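Local coordinates for putative flavoprotein (Bacteroides eggerthii, PDB 4ICI) that binds flavin mononucleotide in a flavodoxin-like fold and probably takes part in electron transfer, at residues V67-P72 and A102-N107; N13-V18 and G86-V91. All coordinates share one frame; numbering follows the deposited sequence.

Contact 1: residues V67-P72 and A102-N107. With EDO (1,2-ethanediol), chain F.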
ATOM      1  N   VAL A  67     -12.958  13.565  -4.661  1.00 12.67           N
ATOM      2  CA  VAL A  67     -14.230  13.006  -4.178  1.00 13.71           C
ATOM      3  C   VAL A  67     -13.963  11.792  -3.287  1.00 11.88           C
ATOM      4  O   VAL A  67     -14.520  11.661  -2.206  1.00 13.13           O
ATOM      5  CB  VAL A  67     -15.150  12.675  -5.365  1.00 14.39           C
ATOM      6  CG1 VAL A  67     -16.364  11.808  -4.932  1.00 16.70           C
ATOM      7  CG2 VAL A  67     -15.551  13.984  -6.069  1.00 19.18           C
ATOM      8  N   GLU A  68     -13.024  10.945  -3.705  1.00 11.76           N
ATOM      9  CA  GLU A  68     -12.614   9.769  -2.910  0.50 12.42           C
ATOM     10  C   GLU A  68     -12.087  10.156  -1.577  1.00 11.81           C
ATOM     11  O   GLU A  68     -12.417   9.568  -0.555  1.00 13.60           O
ATOM     12  CB  GLU A  68     -11.451   9.010  -3.525  0.50 14.43           C
ATOM     13  CG  GLU A  68     -11.809   8.085  -4.574  0.50 14.34           C
ATOM     14  CD  GLU A  68     -10.624   7.235  -4.951  0.50 14.46           C
ATOM     15  OE1 GLU A  68      -9.622   7.192  -4.186  0.50 15.23           O
ATOM     16  OE2 GLU A  68     -10.699   6.606  -6.003  0.50 13.10           O
HETATM   17  N   MSE A  69     -11.188  11.122  -1.578  1.00 12.07           N
HETATM   18  CA  MSE A  69     -10.522  11.451  -0.355  1.00 15.17           C
HETATM   19  C   MSE A  69     -11.492  12.151   0.616  1.00 14.93           C
HETATM   20  O   MSE A  69     -11.351  12.021   1.828  1.00 17.43           O
HETATM   21  CB  MSE A  69      -9.219  12.169  -0.689  1.00 18.38           C
HETATM   22  CG  MSE A  69      -8.157  11.228  -1.453  1.00 17.77           C
HETATM   23 SE   MSE A  69      -8.010   9.340  -0.995  0.75 14.28          SE
HETATM   24  CE  MSE A  69      -7.355   9.432   0.771  1.00 15.94           C
ATOM     25  N   ASN A  70     -12.554  12.783   0.111  1.00 13.61           N
ATOM     26  CA  ASN A  70     -13.598  13.350   0.952  1.00 14.94           C
ATOM     27  C   ASN A  70     -14.637  12.364   1.486  1.00 14.96           C
ATOM     28  O   ASN A  70     -15.452  12.721   2.341  1.00 18.91           O
ATOM     29  CB  ASN A  70     -14.270  14.520   0.209  1.00 18.10           C
ATOM     30  CG  ASN A  70     -13.399  15.771   0.217  1.00 26.11           C
ATOM     31  OD1 ASN A  70     -12.804  16.104   1.248  1.00 33.53           O
ATOM     32  ND2 ASN A  70     -13.330  16.476  -0.907  1.00 30.55           N
ATOM     33  N   ASP A  71     -14.595  11.122   1.029  1.00 13.30           N
ATOM     34  CA  ASP A  71     -15.541  10.092   1.413  1.00 13.19           C
ATOM     35  C   ASP A  71     -14.804   8.871   1.969  1.00 12.01           C
ATOM     36  O   ASP A  71     -14.422   7.966   1.229  1.00 11.93           O
ATOM     37  CB  ASP A  71     -16.441   9.677   0.237  1.00 15.02           C
ATOM     38  CG  ASP A  71     -17.477   8.628   0.625  1.00 17.30           C
ATOM     39  OD1 ASP A  71     -17.492   8.215   1.820  1.00 17.98           O
ATOM     40  OD2 ASP A  71     -18.280   8.229  -0.273  1.00 22.38           O
ATOM     41  N   PRO A  72     -14.645   8.812   3.294  1.00 10.51           N
ATOM     42  CA  PRO A  72     -13.917   7.693   3.865  1.00 11.19           C
ATOM     43  C   PRO A  72     -14.570   6.328   3.745  1.00 11.70           C
ATOM     44  O   PRO A  72     -13.902   5.304   4.064  1.00 12.61           O
ATOM     45  CB  PRO A  72     -13.734   8.080   5.325  1.00 13.94           C
ATOM     46  CG  PRO A  72     -14.542   9.190   5.580  1.00 18.37           C
ATOM     47  CD  PRO A  72     -14.992   9.820   4.297  1.00 12.86           C
ATOM     48  N   ALA A 102      -3.681   6.912   2.823  1.00  9.44           N
ATOM     49  CA  ALA A 102      -3.741   5.864   1.800  1.00  9.86           C
ATOM     50  C   ALA A 102      -4.936   6.119   0.880  1.00  8.07           C
ATOM     51  O   ALA A 102      -6.029   6.436   1.340  1.00  9.69           O
ATOM     52  CB  ALA A 102      -3.894   4.496   2.428  1.00  9.57           C
ATOM     53  N   PRO A 103      -4.743   5.952  -0.439  1.00  8.55           N
ATOM     54  CA  PRO A 103      -5.895   5.921  -1.341  1.00  8.36           C
ATOM     55  C   PRO A 103      -6.935   4.912  -0.892  1.00  7.97           C
ATOM     56  O   PRO A 103      -6.589   3.854  -0.339  1.00  9.17           O
ATOM     57  CB  PRO A 103      -5.270   5.537  -2.689  1.00  9.55           C
ATOM     58  CG  PRO A 103      -3.830   5.993  -2.585  1.00  9.59           C
ATOM     59  CD  PRO A 103      -3.476   5.738  -1.146  1.00  9.43           C
ATOM     60  N   ARG A 104      -8.210   5.227  -1.137  1.00  8.60           N
ATOM     61  CA  ARG A 104      -9.282   4.367  -0.657  1.00  8.56           C
ATOM     62  C   ARG A 104      -9.276   2.956  -1.237  1.00  8.12           C
ATOM     63  O   ARG A 104      -9.817   2.044  -0.623  1.00  7.95           O
ATOM     64  CB  ARG A 104     -10.637   5.024  -0.854  1.00 10.14           C
ATOM     65  CG  ARG A 104     -10.812   6.440  -0.300  1.00 14.72           C
ATOM     66  CD  ARG A 104     -10.466   6.607   1.119  1.00 16.16           C
ATOM     67  NE  ARG A 104     -10.822   7.941   1.607  1.00 13.35           N
ATOM     68  CZ  ARG A 104     -10.508   8.394   2.821  1.00 11.59           C
ATOM     69  NH1 ARG A 104      -9.830   7.613   3.666  1.00 14.12           N
ATOM     70  NH2 ARG A 104     -10.950   9.583   3.210  1.00 12.91           N
ATOM     71  N   ILE A 105      -8.635   2.761  -2.388  1.00  8.07           N
ATOM     72  CA  ILE A 105      -8.509   1.399  -2.911  1.00  8.70           C
ATOM     73  C   ILE A 105      -7.699   0.485  -1.984  1.00  8.04           C
ATOM     74  O   ILE A 105      -7.864  -0.719  -1.998  1.00  9.18           O
ATOM     75  CB  ILE A 105      -7.945   1.397  -4.369  1.00  8.43           C
ATOM     76  CG1 ILE A 105      -8.282   0.089  -5.107  1.00 10.22           C
ATOM     77  CG2 ILE A 105      -6.451   1.743  -4.363  1.00 10.30           C
ATOM     78  CD1 ILE A 105      -7.997   0.131  -6.599  1.00 11.45           C
ATOM     79  N   ILE A 106      -6.857   1.078  -1.135  1.00  8.25           N
ATOM     80  CA  ILE A 106      -6.162   0.295  -0.119  1.00  8.48           C
ATOM     81  C   ILE A 106      -7.167  -0.285   0.894  1.00  9.07           C
ATOM     82  O   ILE A 106      -7.043  -1.440   1.303  1.00  9.28           O
ATOM     83  CB  ILE A 106      -5.050   1.116   0.566  1.00  8.46           C
ATOM     84  CG1 ILE A 106      -3.962   1.488  -0.462  1.00  8.67           C
ATOM     85  CG2 ILE A 106      -4.455   0.326   1.731  1.00 10.19           C
ATOM     86  CD1 ILE A 106      -3.335   0.305  -1.287  1.00  9.76           C
ATOM     87  N   ASN A 107      -8.162   0.507   1.262  1.00  8.55           N
ATOM     88  CA  ASN A 107      -9.244  -0.002   2.097  1.00  9.22           C
ATOM     89  C   ASN A 107     -10.005  -1.133   1.377  1.00  8.70           C
ATOM     90  O   ASN A 107     -10.358  -2.155   1.977  1.00  9.79           O
ATOM     91  CB  ASN A 107     -10.214   1.110   2.505  1.00  9.14           C
ATOM     92  CG  ASN A 107      -9.529   2.259   3.224  1.00  9.11           C
ATOM     93  OD1 ASN A 107      -9.002   3.187   2.589  1.00 11.74           O
ATOM     94  ND2 ASN A 107      -9.520   2.206   4.557  1.00 11.52           N
TER
HETATM   95  C1  EDO F 204      -9.786  16.555   0.902  1.00 33.69           C
HETATM   96  O1  EDO F 204     -10.250  15.270   1.323  1.00 15.04           O
HETATM   97  C2  EDO F 204      -9.175  16.398  -0.458  1.00 36.53           C
HETATM   98  O2  EDO F 204     -10.162  16.753  -1.433  1.00 46.35           O
HETATM   99  O   HOH W   1      -7.956   4.709  -4.427  1.00 11.11           O

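Contact 2: residues N13-V18 and G86-V91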
ATOM      1  N   ASN A  13      11.924 -19.204   6.676  1.00 47.49           N
ATOM      2  CA  ASN A  13      11.554 -17.780   6.427  1.00 45.62           C
ATOM      3  C   ASN A  13      10.113 -17.645   5.915  1.00 41.56           C
ATOM      4  O   ASN A  13       9.482 -18.613   5.476  1.00 40.74           O
ATOM      5  CB  ASN A  13      12.519 -17.134   5.430  1.00 47.94           C
ATOM      6  CG  ASN A  13      13.987 -17.315   5.819  1.00 53.43           C
ATOM      7  OD1 ASN A  13      14.369 -17.084   6.974  1.00 56.92           O
ATOM      8  ND2 ASN A  13      14.816 -17.718   4.850  1.00 55.50           N
ATOM      9  N   SER A  14       9.608 -16.421   5.976  1.00 37.23           N
ATOM     10  CA  SER A  14       8.222 -16.145   5.630  1.00 31.42           C
ATOM     11  C   SER A  14       7.929 -16.264   4.123  1.00 26.90           C
ATOM     12  O   SER A  14       8.821 -16.051   3.283  1.00 27.78           O
ATOM     13  CB  SER A  14       7.888 -14.729   6.089  1.00 31.52           C
ATOM     14  OG  SER A  14       8.025 -14.617   7.489  1.00 34.05           O
ATOM     15  N   LYS A  15       6.684 -16.598   3.781  1.00 20.44           N
ATOM     16  CA  LYS A  15       6.200 -16.338   2.416  1.00 18.63           C
ATOM     17  C   LYS A  15       5.677 -14.891   2.392  1.00 15.54           C
ATOM     18  O   LYS A  15       4.801 -14.530   3.189  1.00 15.97           O
ATOM     19  CB  LYS A  15       5.101 -17.287   1.989  1.00 20.97           C
ATOM     20  CG  LYS A  15       4.909 -17.296   0.472  1.00 24.76           C
ATOM     21  CD  LYS A  15       3.756 -18.156   0.007  1.00 26.83           C
ATOM     22  CE  LYS A  15       3.634 -18.123  -1.515  1.00 32.08           C
ATOM     23  NZ  LYS A  15       2.434 -18.893  -1.991  1.00 34.57           N
ATOM     24  N   ILE A  16       6.242 -14.086   1.498  1.00 14.24           N
ATOM     25  CA  ILE A  16       6.050 -12.635   1.489  1.00 13.43           C
ATOM     26  C   ILE A  16       5.319 -12.199   0.214  1.00 12.47           C
ATOM     27  O   ILE A  16       5.689 -12.595  -0.895  1.00 14.51           O
ATOM     28  CB  ILE A  16       7.402 -11.872   1.573  1.00 13.51           C
ATOM     29  CG1 ILE A  16       8.150 -12.287   2.843  1.00 16.59           C
ATOM     30  CG2 ILE A  16       7.183 -10.345   1.471  1.00 14.04           C
ATOM     31  CD1 ILE A  16       9.496 -11.590   2.996  1.00 17.78           C
ATOM     32  N   LEU A  17       4.265 -11.408   0.407  1.00 11.87           N
ATOM     33  CA  LEU A  17       3.592 -10.693  -0.658  1.00 11.77           C
ATOM     34  C   LEU A  17       3.822  -9.207  -0.530  1.00 10.38           C
ATOM     35  O   LEU A  17       3.766  -8.653   0.584  1.00 11.18           O
ATOM     36  CB  LEU A  17       2.091 -10.947  -0.586  1.00 12.47           C
ATOM     37  CG  LEU A  17       1.224 -10.349  -1.692  1.00 12.38           C
ATOM     38  CD1 LEU A  17       1.584 -10.961  -3.062  1.00 14.31           C
ATOM     39  CD2 LEU A  17      -0.251 -10.507  -1.354  1.00 14.04           C
ATOM     40  N   VAL A  18       4.115  -8.586  -1.673  1.00 10.40           N
ATOM     41  CA  VAL A  18       4.200  -7.137  -1.808  1.00 10.04           C
ATOM     42  C   VAL A  18       2.997  -6.710  -2.649  1.00  9.52           C
ATOM     43  O   VAL A  18       3.021  -6.830  -3.874  1.00 11.50           O
ATOM     44  CB  VAL A  18       5.565  -6.673  -2.384  1.00 10.94           C
ATOM     45  CG1 VAL A  18       5.629  -5.163  -2.514  1.00 12.14           C
ATOM     46  CG2 VAL A  18       6.754  -7.238  -1.579  1.00 11.78           C
ATOM     47  N   GLY A  86      -4.150 -16.527   1.290  1.00 19.67           N
ATOM     48  CA  GLY A  86      -4.031 -17.348   2.491  1.00 20.85           C
ATOM     49  C   GLY A  86      -2.648 -17.915   2.761  1.00 19.77           C
ATOM     50  O   GLY A  86      -2.297 -18.152   3.917  1.00 21.78           O
ATOM     51  N   THR A  87      -1.856 -18.104   1.708  1.00 19.33           N
ATOM     52  CA  THR A  87      -0.532 -18.734   1.811  1.00 19.83           C
ATOM     53  C   THR A  87       0.562 -17.820   2.404  1.00 19.58           C
ATOM     54  O   THR A  87       1.639 -18.295   2.803  1.00 20.88           O
ATOM     55  CB  THR A  87      -0.043 -19.241   0.444  1.00 20.87           C
ATOM     56  OG1 THR A  87       0.275 -18.158  -0.441  1.00 22.12           O
ATOM     57  CG2 THR A  87      -1.085 -20.161  -0.192  1.00 22.91           C
ATOM     58  N   TYR A  88       0.302 -16.512   2.463  1.00 16.05           N
ATOM     59  CA  TYR A  88       1.357 -15.568   2.840  1.00 14.18           C
ATOM     60  C   TYR A  88       1.399 -15.335   4.336  1.00 15.23           C
ATOM     61  O   TYR A  88       0.371 -15.244   4.990  1.00 18.06           O
ATOM     62  CB  TYR A  88       1.214 -14.238   2.088  1.00 14.51           C
ATOM     63  CG  TYR A  88       1.367 -14.405   0.596  1.00 14.35           C
ATOM     64  CD1 TYR A  88       2.621 -14.487   0.010  1.00 15.06           C
ATOM     65  CD2 TYR A  88       0.249 -14.506  -0.234  1.00 15.23           C
ATOM     66  CE1 TYR A  88       2.765 -14.678  -1.375  1.00 13.93           C
ATOM     67  CE2 TYR A  88       0.385 -14.700  -1.597  1.00 15.88           C
ATOM     68  CZ  TYR A  88       1.642 -14.788  -2.172  1.00 16.30           C
ATOM     69  OH  TYR A  88       1.768 -14.972  -3.545  1.00 17.94           O
ATOM     70  N   ASP A  89       2.619 -15.206   4.849  1.00 14.59           N
ATOM     71  CA  ASP A  89       2.863 -14.872   6.246  1.00 15.48           C
ATOM     72  C   ASP A  89       2.986 -13.368   6.471  1.00 14.99           C
ATOM     73  O   ASP A  89       2.640 -12.870   7.535  1.00 14.95           O
ATOM     74  CB  ASP A  89       4.158 -15.521   6.731  1.00 16.95           C
ATOM     75  CG  ASP A  89       4.153 -17.017   6.590  1.00 20.84           C
ATOM     76  OD1 ASP A  89       3.296 -17.630   7.248  1.00 24.82           O
ATOM     77  OD2 ASP A  89       4.968 -17.570   5.795  1.00 23.39           O
ATOM     78  N   VAL A  90       3.536 -12.659   5.488  1.00 12.96           N
ATOM     79  CA  VAL A  90       3.805 -11.223   5.585  1.00 13.07           C
ATOM     80  C   VAL A  90       3.222 -10.588   4.323  1.00 11.49           C
ATOM     81  O   VAL A  90       3.451 -11.088   3.200  1.00 12.42           O
ATOM     82  CB  VAL A  90       5.307 -10.961   5.623  1.00 13.95           C
ATOM     83  CG1 VAL A  90       5.623  -9.482   5.620  1.00 14.11           C
ATOM     84  CG2 VAL A  90       5.970 -11.698   6.825  1.00 15.93           C
ATOM     85  N   VAL A  91       2.486  -9.497   4.502  1.00  9.80           N
ATOM     86  CA  VAL A  91       1.930  -8.747   3.380  1.00  9.52           C
ATOM     87  C   VAL A  91       2.339  -7.284   3.543  1.00  7.84           C
ATOM     88  O   VAL A  91       1.960  -6.587   4.514  1.00 10.83           O
ATOM     89  CB  VAL A  91       0.402  -8.887   3.294  1.00 10.86           C
ATOM     90  CG1 VAL A  91      -0.169  -8.016   2.143  1.00 12.15           C
ATOM     91  CG2 VAL A  91      -0.018 -10.346   3.121  1.00 12.87           C
TER

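Contact 1: residues V67-P72 and A102-N107
Arg104 reaches out from helix 104-112 and lays its guanidinium against the C-terminal part of helix 64-70, so this flavodoxin-like fold has two of its helical segments tied together near the flavin. The packed half of the contact is this one group, gripped from three sides. In the guanidinium plane, NE gives a nearly straight bond to Glu68 O (3.1 Å). NH2 takes the carbonyl one residue on, Met69 O, at 2.8 Å; that bond is short but bent (134°), its oxygen lying 23° out of the guanidinium plane. Glu68 O also accepts Asp71 N, which comes to the opposite face of the carbonyl, so two donors hold the oxygen. A positive group facing carbonyls at this end of a helix is likely to be electrostatically welcome. The faces are covered too. Selenomethionine Met69, its chain bent at chi2 and chi3, swings CE over the middle of one face, 3.9 Å from Arg104 NE, while the same methyl touches Ala102 O at 3.3 Å. Over the other face lies Pro72 CA, 3.6 Å from Arg104 CZ. A bend at chi2 (-53°) turns the arginine chain into this slot. A second, indirect link is also buried. Glu68, modelled in two conformations, runs past Arg104 without pairing with it. In one of them a water donates to its OE1 (3.0 Å) and accepts from Ile105 N, bridging the segments, while OE2 bonds to Tyr51.

The loose side faces solvent. Here Pro72 and Asn70 are exposed, and an ethanediol, probably from the crystallisation liquor, donates from its O1 to Asn70 OD1 at 2.7 Å.

Contact 2: residues N13-V18 and G86-V91
Ser14 meets the second segment first: its CB packs against Asp89 CB at 3.9 Å, and its OG lies by Val90 CG2 while bonding to Lys171 O. Lys15 then ties in at both ends of its backbone. Its N gives an almost straight bond (172°) to the anti lone pair of Asp89 OD2, 2.8 Å away. Its O takes two donors, Asp89 N in the carbonyl plane and, longer at 3.2 Å, Val90 N tilted from it. The fully extended lysine chain, with CG anti to the backbone N (chi1 -163°), carries NZ to Thr87 OG1 (2.8 Å), which lies over one face of the Tyr88 ring, and over that face itself, an off-centre cation-pi contact with NZ 4.6 Å from the centroid. From Ile16 onward the pairing is regular parallel sheet. Ile16 sits beside Val90 on one face, with CG1 against CB. Leu17 N bonds to Val90 O at 2.9 Å, and its side chain, on the other face with Val91, puts CB over the ring face of Tyr88 opposite the lysine, a CH-pi contact 3.7 Å from the centroid. Without the ring, as with an alanine at this position, Leu17 CB and the Lys15 chain would probably lose the surface between them, and Asp41 the hydroxyl it bonds. Strand 16-20 lies between strands 41-44 and 90-96 in the parallel sheet of an alpha/beta/alpha sandwich: Ile16 packs against Val38 of helix 26-38, and Leu17 reaches Tyr43 of strand 41-44.

How the contacts relate
Both contacts are partly buried and lie on opposite sides of the chain's centre, their centres about 25 Å apart. Contact 2 joins two neighbouring strands where they enter the parallel sheet, and its regular backbone bonds and apolar pairs belong to the core, with charged groups kept to the outer rim. Contact 1 lies beyond the other end of strand 90-96, among helices and loops near the flavin, and depends on one long arginine reaching backbone oxygens, on water, and on solvent at its edge. Strand 90-96 connects them: it begins in contact 2 and is followed in the chain by helix 104-112 of contact 1.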